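Local coordinates for Uly1 (Catenovulum maritimum, PDB 7DRQ), which is an ulvan lyase of polysaccharide lyase family 24 that probably cleaves the algal polysaccharide ulvan and binds calcium ions, at residues Lys376-His380 / Thr392-Pro398; Gly406-Tyr410 / Glu422-Gly426. All coordinates share one frame; numbering follows the deposited sequence.

Interaction 1 of 2, residues Lys376-His380 / Thr392-Pro398; sequences KVYSH and TTTDFPP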
# COMPACT_ATOMS: atom_id res chain seq x y z
N LYS A 376 -4.48 14.27 -19.85
CA LYS A 376 -3.84 13.25 -19.03
C LYS A 376 -2.69 12.64 -19.83
O LYS A 376 -2.90 12.13 -20.93
CB LYS A 376 -4.84 12.16 -18.63
CG LYS A 376 -6.07 12.66 -17.88
CD LYS A 376 -7.05 11.52 -17.63
CE LYS A 376 -8.23 11.94 -16.77
NZ LYS A 376 -9.09 10.77 -16.39
N VAL A 377 -1.49 12.70 -19.27
CA VAL A 377 -0.31 12.15 -19.93
C VAL A 377 0.19 10.98 -19.09
O VAL A 377 0.52 11.16 -17.91
CB VAL A 377 0.80 13.20 -20.10
CG1 VAL A 377 2.00 12.56 -20.78
CG2 VAL A 377 0.27 14.42 -20.88
N TYR A 378 0.27 9.80 -19.69
CA TYR A 378 0.83 8.64 -19.02
C TYR A 378 2.24 8.41 -19.52
O TYR A 378 2.48 8.45 -20.73
CB TYR A 378 -0.05 7.40 -19.25
CG TYR A 378 -1.46 7.62 -18.77
CD1 TYR A 378 -1.83 7.34 -17.46
CD2 TYR A 378 -2.44 8.13 -19.63
CE1 TYR A 378 -3.12 7.55 -17.02
CE2 TYR A 378 -3.72 8.34 -19.20
CZ TYR A 378 -4.06 8.05 -17.90
OH TYR A 378 -5.35 8.27 -17.47
N SER A 379 3.19 8.18 -18.61
CA SER A 379 4.58 8.00 -19.00
C SER A 379 5.10 6.64 -18.55
O SER A 379 4.67 6.09 -17.53
CB SER A 379 5.51 9.10 -18.43
OG SER A 379 5.38 9.22 -17.03
N HIS A 380 6.02 6.11 -19.34
CA HIS A 380 6.74 4.89 -19.03
C HIS A 380 8.22 5.19 -19.18
O HIS A 380 8.67 5.55 -20.28
CB HIS A 380 6.32 3.76 -19.96
CG HIS A 380 6.98 2.44 -19.69
ND1 HIS A 380 6.87 1.37 -20.55
CD2 HIS A 380 7.76 2.02 -18.66
CE1 HIS A 380 7.54 0.34 -20.06
NE2 HIS A 380 8.09 0.71 -18.91
N THR A 392 12.16 7.50 -21.72
CA THR A 392 10.83 7.89 -21.29
C THR A 392 9.96 8.05 -22.53
O THR A 392 10.34 8.77 -23.46
CB THR A 392 10.83 9.20 -20.49
OG1 THR A 392 11.61 9.04 -19.31
CG2 THR A 392 9.41 9.58 -20.10
N THR A 393 8.80 7.40 -22.53
CA THR A 393 7.82 7.56 -23.60
C THR A 393 6.46 7.86 -22.99
O THR A 393 6.15 7.42 -21.89
CB THR A 393 7.74 6.29 -24.49
OG1 THR A 393 6.85 6.51 -25.59
CG2 THR A 393 7.25 5.09 -23.68
N THR A 394 5.66 8.67 -23.70
CA THR A 394 4.26 8.85 -23.34
C THR A 394 3.35 7.94 -24.14
O THR A 394 2.12 8.05 -24.04
CB THR A 394 3.83 10.31 -23.51
OG1 THR A 394 3.95 10.68 -24.89
CG2 THR A 394 4.72 11.22 -22.68
N ASP A 395 3.93 7.03 -24.93
CA ASP A 395 3.16 6.03 -25.66
C ASP A 395 2.92 4.84 -24.72
O ASP A 395 3.49 3.76 -24.85
CB ASP A 395 3.90 5.63 -26.93
CG ASP A 395 3.11 4.66 -27.79
OD1 ASP A 395 1.91 4.44 -27.51
OD2 ASP A 395 3.68 4.13 -28.76
N PHE A 396 2.02 5.07 -23.75
CA PHE A 396 1.74 4.14 -22.66
C PHE A 396 0.27 4.25 -22.29
O PHE A 396 -0.27 5.36 -22.24
CB PHE A 396 2.62 4.45 -21.44
CG PHE A 396 2.52 3.43 -20.35
CD1 PHE A 396 3.10 2.18 -20.50
CD2 PHE A 396 1.84 3.72 -19.18
CE1 PHE A 396 3.00 1.22 -19.49
CE2 PHE A 396 1.74 2.77 -18.17
CZ PHE A 396 2.32 1.52 -18.33
N PRO A 397 -0.41 3.13 -22.03
CA PRO A 397 -1.86 3.18 -21.79
C PRO A 397 -2.18 3.72 -20.41
O PRO A 397 -1.27 3.90 -19.58
CB PRO A 397 -2.29 1.70 -21.93
CG PRO A 397 -1.09 0.95 -21.53
CD PRO A 397 0.08 1.74 -22.07
N PRO A 398 -3.45 3.99 -20.12
CA PRO A 398 -3.82 4.48 -18.79
C PRO A 398 -3.71 3.42 -17.70
O PRO A 398 -4.73 3.05 -17.11
CB PRO A 398 -5.27 4.94 -18.97
CG PRO A 398 -5.44 5.11 -20.45
CD PRO A 398 -4.59 4.04 -21.05
O HOH W 1 0.12 9.43 -22.54

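Interaction 2 of 2, residues Gly406-Tyr410 / Glu422-Gly426; sequences GENIY and EQAKG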
# COMPACT_ATOMS: atom_id res chain seq x y z
N GLY A 406 9.33 -13.40 -13.72
CA GLY A 406 10.21 -13.90 -14.76
C GLY A 406 10.86 -12.76 -15.50
O GLY A 406 11.22 -11.73 -14.91
N GLU A 407 10.99 -12.90 -16.82
CA GLU A 407 11.62 -11.84 -17.59
C GLU A 407 10.67 -10.70 -17.95
O GLU A 407 11.08 -9.79 -18.68
CB GLU A 407 12.22 -12.42 -18.87
CG GLU A 407 11.20 -12.93 -19.86
CD GLU A 407 11.81 -13.24 -21.22
OE1 GLU A 407 13.03 -13.07 -21.39
OE2 GLU A 407 11.07 -13.65 -22.12
N ASN A 408 9.43 -10.71 -17.46
CA ASN A 408 8.40 -9.82 -17.97
C ASN A 408 7.97 -8.77 -16.94
O ASN A 408 8.17 -8.92 -15.74
CB ASN A 408 7.16 -10.61 -18.39
CG ASN A 408 7.46 -11.58 -19.51
OD1 ASN A 408 8.08 -11.22 -20.50
ND2 ASN A 408 7.03 -12.82 -19.34
N ILE A 409 7.35 -7.71 -17.46
CA ILE A 409 6.53 -6.82 -16.65
C ILE A 409 5.09 -6.95 -17.11
O ILE A 409 4.80 -7.39 -18.23
CB ILE A 409 7.00 -5.34 -16.73
CG1 ILE A 409 6.98 -4.85 -18.18
CG2 ILE A 409 8.37 -5.18 -16.08
CD1 ILE A 409 7.32 -3.34 -18.33
N TYR A 410 4.17 -6.56 -16.23
CA TYR A 410 2.75 -6.77 -16.48
C TYR A 410 1.94 -5.55 -16.09
O TYR A 410 2.23 -4.90 -15.08
CB TYR A 410 2.20 -7.97 -15.69
CG TYR A 410 2.87 -9.26 -16.01
CD1 TYR A 410 2.39 -10.08 -17.04
CD2 TYR A 410 3.98 -9.69 -15.29
CE1 TYR A 410 3.00 -11.28 -17.33
CE2 TYR A 410 4.59 -10.89 -15.58
CZ TYR A 410 4.10 -11.68 -16.60
OH TYR A 410 4.71 -12.88 -16.89
N GLU A 422 -1.76 -7.65 -19.47
CA GLU A 422 -0.91 -7.27 -20.58
C GLU A 422 0.53 -7.51 -20.17
O GLU A 422 0.89 -7.30 -19.01
CB GLU A 422 -1.10 -5.81 -20.95
CG GLU A 422 -2.56 -5.45 -21.14
CD GLU A 422 -2.88 -5.03 -22.55
OE1 GLU A 422 -4.08 -4.76 -22.80
OE2 GLU A 422 -1.95 -4.97 -23.39
N GLN A 423 1.35 -7.98 -21.10
CA GLN A 423 2.70 -8.39 -20.75
C GLN A 423 3.70 -7.81 -21.73
O GLN A 423 3.41 -7.71 -22.93
CB GLN A 423 2.78 -9.93 -20.71
CG GLN A 423 4.07 -10.55 -21.15
CD GLN A 423 3.93 -12.06 -21.32
OE1 GLN A 423 3.15 -12.70 -20.61
NE2 GLN A 423 4.67 -12.63 -22.27
N ALA A 424 4.86 -7.41 -21.22
CA ALA A 424 5.95 -6.91 -22.04
C ALA A 424 7.25 -7.50 -21.52
O ALA A 424 7.41 -7.71 -20.32
CB ALA A 424 6.05 -5.37 -22.01
N LYS A 425 8.18 -7.78 -22.43
CA LYS A 425 9.52 -8.17 -22.00
C LYS A 425 10.15 -7.02 -21.24
O LYS A 425 10.04 -5.87 -21.65
CB LYS A 425 10.39 -8.55 -23.20
CG LYS A 425 11.85 -8.85 -22.83
CD LYS A 425 12.49 -9.85 -23.80
CE LYS A 425 13.86 -10.32 -23.30
NZ LYS A 425 14.08 -10.01 -21.85
N GLY A 426 10.79 -7.33 -20.11
CA GLY A 426 11.44 -6.29 -19.34
C GLY A 426 12.44 -5.54 -20.19
O GLY A 426 13.03 -6.13 -21.10
O HOH W 2 3.69 -14.45 -18.43

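Interaction 1 of 2, residues Lys376-His380 / Thr392-Pro398
Pro398 covers one face of the Tyr378 ring, its CA over the centre, 3.5 Å from the ring centroid and 9° off the normal, a CH-pi contact extended by Pro398 CB toward CZ. With CG anti to its own carbonyl carbon (chi1 -58°), the tyrosine sends its ring out towards residues 396-398, where Pro398 crosses it at about a right angle. The Phe396 ring has Tyr378 CB near its plane at the edge and CD of Pro397 over one face; its CD1 meets His380 CB at 3.6 Å, and the two aromatic rings meet obliquely, planes at 53°. With an alanine in place of Tyr378, Pro398 would probably lose the ring face it packs on, and residues 396-398 a partner on strand 372-383. The hairpin of strands 372-383 and 391-393 ends in one antiparallel hydrogen-bonded pair: His380 N gives to Thr393 O, and Thr393 N to His380 O, both at 2.9 Å. Beyond it Thr393 OG1 accepts from Asp395 N in an ST turn, and a water bridges Tyr378 N to Thr394 O. His380 also bonds through its ring to Asn429 and His360. Where the strand pairing stops, aromatic and proline contacts thus take over from backbone bonds.

Interaction 2 of 2, residues Gly406-Tyr410 / Glu422-Gly426
The hairpin of strands 408-415 and 418-425 is joined near its open end, where the start of one strand meets the close of the other. Ile409 and Ala424 form an antiparallel hydrogen-bonded pair: Ile409 N donates to Ala424 O at 2.9 Å, almost in line with the carbonyl, and Ala424 N returns a bond to Ile409 O at 3.0 Å. On the face that carries these two side chains, Ile409 CG1 rests 4.0 Å from Ala424 CB. Two residues further out on each chain, Gly426 N reaches Glu407 O at 2.9 Å, in the carbonyl plane, carrying the pairing past the strand ends; a CB on this glycine would sit tight against that oxygen. The two strands are the middle pair of a four-stranded antiparallel sheet, flanked by 403-405 and 432-436, consistent with a blade of the beta-propeller fold expected here. On the face bearing Tyr410 and Gln423, the glutamine lies beside the ring and points the same way, its amide turned 87° to the ring plane and its CB 3.6 Å from Tyr410 CE1. The Asn408 amide stacks on that of Gln423, the planes 16° apart, while a water donates to Gln423 OE1 and lies in the plane of the tyrosine ring beside OH. At the exposed end Lys425, bent at its last torsion (chi4 16°), has NZ 3.3 Å from Glu407 OE1, a weakly hydrogen-bonded salt bridge.

Interactions 1 and 2 follow one another along the chain, with centres about 17 Å apart, in separate sheets. Interaction 2 joins two paired strands, interaction 1 a strand and the loop that follows its partner strand, so aromatic and proline packing does there what backbone pairing does in interaction 2. Both are partly buried: Ser379, His380 and Phe396 lie inside in the first, Ile409, Tyr410, Ala424 and Gly426 in the second, against exposed Thr394, Pro397 and Pro398, and Glu407 and Lys425. A salt bridge across the contact occurs in interaction 2, none in interaction 1. The His380 ring packs on the Ile409 side chain between the sheets, His380 CE1 lying 4.1 Å from Ile409 CD1.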